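Local coordinates for CalG4 (Micromonospora echinospora, PDB 3IA7), which belongs to the GT-B superfamily of glycosyltransferase-like proteins, built from two Rossmann-like domains, and pairs with a second copy of itself in the assembly, at residues Q13-G16 against H17-S21; S141-K144 against E145-S149. All blocks are in the same frame, centred on the assembly; numbering follows the deposited sequence.

Contact 1. Residues Q13-G16 against H17-S21; sequences QGHG and HVYPS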
ATOM      1  N   GLN A  13     -12.337 -16.746  -1.723  1.00 14.06           N
ATOM      2  CA  GLN A  13     -12.383 -15.500  -2.466  1.00 16.00           C
ATOM      3  C   GLN A  13     -12.994 -14.419  -1.550  1.00 16.36           C
ATOM      4  O   GLN A  13     -13.674 -14.726  -0.575  1.00 18.85           O
ATOM      5  CB  GLN A  13     -13.087 -15.678  -3.817  1.00 16.16           C
ATOM      6  CG  GLN A  13     -14.477 -16.078  -3.731  1.00 16.05           C
ATOM      7  CD  GLN A  13     -15.283 -15.803  -5.016  1.00 16.40           C
ATOM      8  OE1 GLN A  13     -14.762 -15.416  -6.119  1.00 10.39           O
ATOM      9  NE2 GLN A  13     -16.573 -16.046  -4.883  1.00 14.26           N
ATOM     10  N   GLY A  14     -12.742 -13.162  -1.840  1.00 14.99           N
ATOM     11  CA  GLY A  14     -13.336 -12.102  -1.055  1.00 12.47           C
ATOM     12  C   GLY A  14     -12.226 -11.200  -0.584  1.00 12.17           C
ATOM     13  O   GLY A  14     -11.158 -11.659  -0.106  1.00 10.55           O
ATOM     14  N   HIS A  15     -12.484  -9.910  -0.734  1.00 12.33           N
ATOM     15  CA  HIS A  15     -11.494  -8.909  -0.528  1.00 13.41           C
ATOM     16  C   HIS A  15     -10.928  -9.025   0.899  1.00 12.45           C
ATOM     17  O   HIS A  15      -9.714  -8.890   1.111  1.00 11.63           O
ATOM     18  CB  HIS A  15     -12.090  -7.522  -0.771  1.00 14.49           C
ATOM     19  CG  HIS A  15     -11.194  -6.414  -0.332  1.00 18.71           C
ATOM     20  ND1 HIS A  15     -10.045  -6.071  -1.016  1.00 22.67           N
ATOM     21  CD2 HIS A  15     -11.241  -5.607   0.756  1.00 23.17           C
ATOM     22  CE1 HIS A  15      -9.436  -5.077  -0.387  1.00 22.89           C
ATOM     23  NE2 HIS A  15     -10.135  -4.783   0.697  1.00 25.16           N
ATOM     24  N   GLY A  16     -11.832  -9.237   1.861  1.00 11.22           N
ATOM     25  CA  GLY A  16     -11.490  -9.238   3.276  1.00 10.40           C
ATOM     26  C   GLY A  16     -10.575 -10.387   3.679  1.00 11.49           C
ATOM     27  O   GLY A  16      -9.900 -10.306   4.700  1.00  9.21           O
ATOM     28  N   HIS A  17     -10.562 -11.451   2.884  1.00 10.61           N
ATOM     29  CA  HIS A  17      -9.740 -12.626   3.145  1.00 11.95           C
ATOM     30  C   HIS A  17      -8.468 -12.545   2.325  1.00 12.35           C
ATOM     31  O   HIS A  17      -7.386 -12.852   2.833  1.00 13.64           O
ATOM     32  CB  HIS A  17     -10.511 -13.898   2.786  1.00 11.04           C
ATOM     33  CG  HIS A  17     -11.631 -14.176   3.740  1.00 12.88           C
ATOM     34  ND1 HIS A  17     -11.453 -14.910   4.891  1.00 11.41           N
ATOM     35  CD2 HIS A  17     -12.914 -13.745   3.760  1.00 14.11           C
ATOM     36  CE1 HIS A  17     -12.591 -14.947   5.570  1.00 12.55           C
ATOM     37  NE2 HIS A  17     -13.497 -14.267   4.893  1.00 13.00           N
ATOM     38  N   VAL A  18      -8.581 -12.047   1.098  1.00 11.66           N
ATOM     39  CA  VAL A  18      -7.422 -12.052   0.209  1.00 12.09           C
ATOM     40  C   VAL A  18      -6.433 -10.931   0.572  1.00 11.01           C
ATOM     41  O   VAL A  18      -5.223 -11.174   0.701  1.00  9.27           O
ATOM     42  CB  VAL A  18      -7.887 -12.046  -1.291  1.00 11.89           C
ATOM     43  CG1 VAL A  18      -6.760 -11.739  -2.257  1.00 13.04           C
ATOM     44  CG2 VAL A  18      -8.527 -13.404  -1.655  1.00 10.93           C
ATOM     45  N   TYR A  19      -6.945  -9.720   0.748  1.00 10.22           N
ATOM     46  CA  TYR A  19      -6.069  -8.531   0.818  1.00 11.43           C
ATOM     47  C   TYR A  19      -5.028  -8.561   1.952  1.00 11.67           C
ATOM     48  O   TYR A  19      -3.846  -8.362   1.670  1.00 10.56           O
ATOM     49  CB  TYR A  19      -6.853  -7.206   0.750  1.00 12.22           C
ATOM     50  CG  TYR A  19      -5.973  -5.994   1.094  1.00 17.32           C
ATOM     51  CD1 TYR A  19      -5.223  -5.336   0.098  1.00 19.98           C
ATOM     52  CD2 TYR A  19      -5.875  -5.517   2.429  1.00 20.24           C
ATOM     53  CE1 TYR A  19      -4.400  -4.220   0.407  1.00 20.16           C
ATOM     54  CE2 TYR A  19      -5.058  -4.394   2.746  1.00 22.11           C
ATOM     55  CZ  TYR A  19      -4.327  -3.761   1.732  1.00 19.54           C
ATOM     56  OH  TYR A  19      -3.514  -2.672   2.045  1.00 20.63           O
ATOM     57  N   PRO A  20      -5.439  -8.876   3.192  1.00 11.94           N
ATOM     58  CA  PRO A  20      -4.454  -8.898   4.272  1.00 13.48           C
ATOM     59  C   PRO A  20      -3.275  -9.898   4.048  1.00 13.22           C
ATOM     60  O   PRO A  20      -2.176  -9.619   4.475  1.00 15.87           O
ATOM     61  CB  PRO A  20      -5.289  -9.304   5.492  1.00 12.35           C
ATOM     62  CG  PRO A  20      -6.695  -8.910   5.144  1.00 15.07           C
ATOM     63  CD  PRO A  20      -6.790  -9.222   3.686  1.00 12.77           C
ATOM     64  N   SER A  21      -3.517 -10.977   3.328  1.00 14.88           N
ATOM     65  CA  SER A  21      -2.528 -12.067   3.018  1.00 14.34           C
ATOM     66  C   SER A  21      -1.472 -11.590   2.022  1.00 15.00           C
ATOM     67  O   SER A  21      -0.385 -12.147   1.969  1.00 13.32           O
ATOM     68  CB  SER A  21      -3.234 -13.301   2.373  1.00 14.64           C
ATOM     69  OG  SER A  21      -3.628 -13.142   0.951  1.00 13.81           O
TER
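His15 and Tyr19 both swing their rings beside their own carbonyl carbons, with CG opposite the backbone N (chi1 169° in each), and this brings the two side chains side by side, pointing the same way. CE1 of His15 lies 3.5 Å from CB of Tyr19. The ring planes are near parallel, 25° apart, but slid so far that they barely overlap; the centroids are 5.5 Å apart. In the backbone, Tyr19 N donates to His15 O at 2.9 Å, an i to i+4 bond. One residue earlier, Gly14 is the N-cap. Gly14 O takes two bonds, from Val18 N at 2.9 Å and from His17 N at 3.1 Å, the latter from above the carbonyl plane. Gly14 has a positive phi of 127°, where a side chain would press on the preceding carbonyl.

This is the glycine-rich turn after strand 6-10, at the start of the helix of a Rossmann-type beta-alpha-beta unit that runs on to strand 34-39. His17 CB lies 3.7 Å from Gly14 O, and His17 ND1 is hydrogen-bonded to Asp109 OD2, on strand 105-109. Pro20 has no N-H to offer and kinks the helix; its CD sits 3.4 Å from Gly16 O. Val18 rests on Val47 of helix 41-49. His15 also packs against Gln221 of the second subunit.

Contact 2. Residues S141-K144 against E145-S149; sequences SLFK and ELWKS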
ATOM      1  N   SER A 141     -13.259 -17.369  21.528  1.00 20.96           N
ATOM      2  CA  SER A 141     -13.514 -17.704  20.157  1.00 22.23           C
ATOM      3  C   SER A 141     -14.653 -16.788  19.717  1.00 22.29           C
ATOM      4  O   SER A 141     -15.750 -16.844  20.257  1.00 21.76           O
ATOM      5  CB  SER A 141     -13.892 -19.184  20.001  1.00 21.75           C
ATOM      6  OG  SER A 141     -14.261 -19.405  18.637  1.00 25.45           O
ATOM      7  N   LEU A 142     -14.368 -15.904  18.773  1.00 24.10           N
ATOM      8  CA  LEU A 142     -15.401 -14.982  18.295  1.00 24.22           C
ATOM      9  C   LEU A 142     -16.610 -15.767  17.763  1.00 23.81           C
ATOM     10  O   LEU A 142     -17.750 -15.420  18.066  1.00 22.44           O
ATOM     11  CB  LEU A 142     -14.847 -14.068  17.202  1.00 24.80           C
ATOM     12  CG  LEU A 142     -15.851 -13.312  16.350  1.00 28.24           C
ATOM     13  CD1 LEU A 142     -16.692 -12.371  17.244  1.00 30.27           C
ATOM     14  CD2 LEU A 142     -15.130 -12.581  15.243  1.00 29.51           C
ATOM     15  N   PHE A 143     -16.351 -16.806  16.968  1.00 22.82           N
ATOM     16  CA  PHE A 143     -17.444 -17.584  16.388  1.00 24.57           C
ATOM     17  C   PHE A 143     -18.359 -18.235  17.444  1.00 22.80           C
ATOM     18  O   PHE A 143     -19.599 -18.148  17.374  1.00 23.02           O
ATOM     19  CB  PHE A 143     -16.876 -18.611  15.421  1.00 25.74           C
ATOM     20  CG  PHE A 143     -16.404 -17.995  14.129  1.00 31.82           C
ATOM     21  CD1 PHE A 143     -17.322 -17.522  13.200  1.00 35.89           C
ATOM     22  CD2 PHE A 143     -15.040 -17.874  13.852  1.00 34.49           C
ATOM     23  CE1 PHE A 143     -16.896 -16.949  12.007  1.00 37.98           C
ATOM     24  CE2 PHE A 143     -14.604 -17.309  12.658  1.00 35.17           C
ATOM     25  CZ  PHE A 143     -15.542 -16.844  11.738  1.00 35.00           C
ATOM     26  N   LYS A 144     -17.751 -18.821  18.463  1.00 20.50           N
ATOM     27  CA  LYS A 144     -18.541 -19.381  19.536  1.00 20.18           C
ATOM     28  C   LYS A 144     -19.406 -18.272  20.172  1.00 20.83           C
ATOM     29  O   LYS A 144     -20.536 -18.519  20.546  1.00 20.09           O
ATOM     30  CB  LYS A 144     -17.633 -20.032  20.559  1.00 19.97           C
ATOM     31  CG  LYS A 144     -17.062 -21.338  20.075  1.00 20.88           C
ATOM     32  CD  LYS A 144     -16.229 -22.038  21.139  1.00 25.20           C
ATOM     33  CE  LYS A 144     -15.782 -23.390  20.530  1.00 26.25           C
ATOM     34  NZ  LYS A 144     -15.057 -24.177  21.535  1.00 28.13           N
ATOM     35  N   GLU A 145     -18.884 -17.044  20.284  1.00 21.77           N
ATOM     36  CA  GLU A 145     -19.664 -15.948  20.899  1.00 23.11           C
ATOM     37  C   GLU A 145     -20.816 -15.520  19.987  1.00 23.08           C
ATOM     38  O   GLU A 145     -21.892 -15.172  20.472  1.00 23.50           O
ATOM     39  CB  GLU A 145     -18.795 -14.721  21.259  1.00 24.15           C
ATOM     40  CG  GLU A 145     -17.716 -14.962  22.322  1.00 28.13           C
ATOM     41  CD  GLU A 145     -18.247 -15.633  23.587  1.00 35.14           C
ATOM     42  OE1 GLU A 145     -18.963 -14.965  24.361  1.00 40.14           O
ATOM     43  OE2 GLU A 145     -17.951 -16.827  23.820  1.00 37.95           O
ATOM     44  N   LEU A 146     -20.586 -15.546  18.681  1.00 22.08           N
ATOM     45  CA  LEU A 146     -21.616 -15.194  17.709  1.00 23.20           C
ATOM     46  C   LEU A 146     -22.778 -16.216  17.676  1.00 23.94           C
ATOM     47  O   LEU A 146     -23.962 -15.842  17.798  1.00 23.29           O
ATOM     48  CB  LEU A 146     -21.020 -15.048  16.316  1.00 24.09           C
ATOM     49  CG  LEU A 146     -20.160 -13.776  16.179  1.00 26.19           C
ATOM     50  CD1 LEU A 146     -19.600 -13.755  14.765  1.00 28.95           C
ATOM     51  CD2 LEU A 146     -20.998 -12.496  16.529  1.00 28.45           C
ATOM     52  N   TRP A 147     -22.423 -17.494  17.523  1.00 23.35           N
ATOM     53  CA  TRP A 147     -23.402 -18.585  17.596  1.00 23.38           C
ATOM     54  C   TRP A 147     -24.187 -18.462  18.897  1.00 24.25           C
ATOM     55  O   TRP A 147     -25.430 -18.550  18.923  1.00 23.55           O
ATOM     56  CB  TRP A 147     -22.697 -19.950  17.448  1.00 22.83           C
ATOM     57  CG  TRP A 147     -22.064 -20.139  16.106  1.00 21.79           C
ATOM     58  CD1 TRP A 147     -22.526 -19.656  14.921  1.00 22.53           C
ATOM     59  CD2 TRP A 147     -20.837 -20.856  15.792  1.00 21.81           C
ATOM     60  NE1 TRP A 147     -21.670 -20.011  13.892  1.00 23.00           N
ATOM     61  CE2 TRP A 147     -20.635 -20.753  14.399  1.00 21.34           C
ATOM     62  CE3 TRP A 147     -19.904 -21.573  16.554  1.00 21.29           C
ATOM     63  CZ2 TRP A 147     -19.518 -21.324  13.735  1.00 20.64           C
ATOM     64  CZ3 TRP A 147     -18.788 -22.157  15.891  1.00 22.63           C
ATOM     65  CH2 TRP A 147     -18.610 -22.006  14.490  1.00 21.44           C
ATOM     66  N   LYS A 148     -23.463 -18.252  19.992  1.00 25.05           N
ATOM     67  CA  LYS A 148     -24.067 -18.129  21.297  1.00 26.91           C
ATOM     68  C   LYS A 148     -25.110 -16.981  21.332  1.00 27.05           C
ATOM     69  O   LYS A 148     -26.251 -17.156  21.815  1.00 26.46           O
ATOM     70  CB  LYS A 148     -22.968 -17.884  22.340  1.00 27.27           C
ATOM     71  CG  LYS A 148     -23.258 -18.367  23.775  1.00 30.84           C
ATOM     72  CD  LYS A 148     -21.955 -18.513  24.611  1.00 30.52           C
ATOM     73  CE  LYS A 148     -20.836 -19.256  23.798  1.00 36.84           C
ATOM     74  NZ  LYS A 148     -19.527 -19.512  24.535  1.00 36.89           N
ATOM     75  N   SER A 149     -24.698 -15.822  20.823  1.00 26.80           N
ATOM     76  CA  SER A 149     -25.525 -14.616  20.799  1.00 27.68           C
ATOM     77  C   SER A 149     -26.699 -14.770  19.839  1.00 27.60           C
ATOM     78  O   SER A 149     -27.753 -14.207  20.080  1.00 27.96           O
ATOM     79  CB  SER A 149     -24.684 -13.382  20.432  1.00 26.46           C
ATOM     80  OG  SER A 149     -24.168 -13.483  19.101  1.00 29.89           O
TER
HETATM   81  O   HOH W   1     -15.358 -17.373  23.391  1.00 32.71           O
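Phe143 meets Trp147 one turn further along the helix, and the touching atom is CB rather than the phenyl ring. Phe143 CB stands over the face of the indole six-membered ring, 4.0 Å from its centroid and 14° off the normal, a CH-pi contact. The two rings themselves are set obliquely, with planes at 34°. Phe143 O also lies over one face of the indole, offset toward the rim and 3.4 Å from Trp147 CG. In the backbone, Phe143 O accepts Trp147 N at 2.9 Å, in a nearly straight bond. Trp147 holds its ring back over the preceding turn because CG is opposite the carbonyl carbon (chi1 -65°).

On another flank, Leu142 CD1 packs on Leu146 CG at 3.9 Å, and the two leucines cross at a slant. Glu145 folds back at chi2, with CG 3.4 Å from Ser141 O. A water donates to Glu145 OE2 at 2.7 Å and accepts from Ser141 N. Lys148 NZ also reaches Glu145 OE2, in a salt bridge of 3.2 Å on the syn side, out of the carboxylate plane. The positive end of the helix dipole would probably help to stabilise the charge of the Glu145 carboxylate.

Further out, His154 meets Trp147 edge-to-face, and Pro155 and Gln152 touch the Trp147 side chain. Leu142 rests on Phe134. Lys144 sends an extended chain away to a salt bridge with Asp183. Ser141 is the N-cap, and its carbonyl accepts Glu145 N. Together these residues make up nearly all of the short surface helix 142-150, a little over two turns, with i to i+4 bonding and an i to i+3 Glu-Lys salt bridge.

Overall arrangement
Both contacts are local, at the N-terminal ends of helices, and both lie on the surface. The centre of contact 1 is about 7 Å from the centre of the chain, against about 17 Å for that of contact 2. Contact 1 opens helix 15-30, which joins two strands of the seven-stranded parallel sheet. Contact 2 opens the short helix 142-150, which follows strand 127-131 of that same sheet. A glycine caps the first helix and a serine the second. Contact 1 sends His17 and Gln13 to Asp109 and Thr40. Contact 2 keeps Glu145, Lys148 and a water local, but also sends Lys144 to Asp183. Their nearest atoms are about 7 Å apart, without touching.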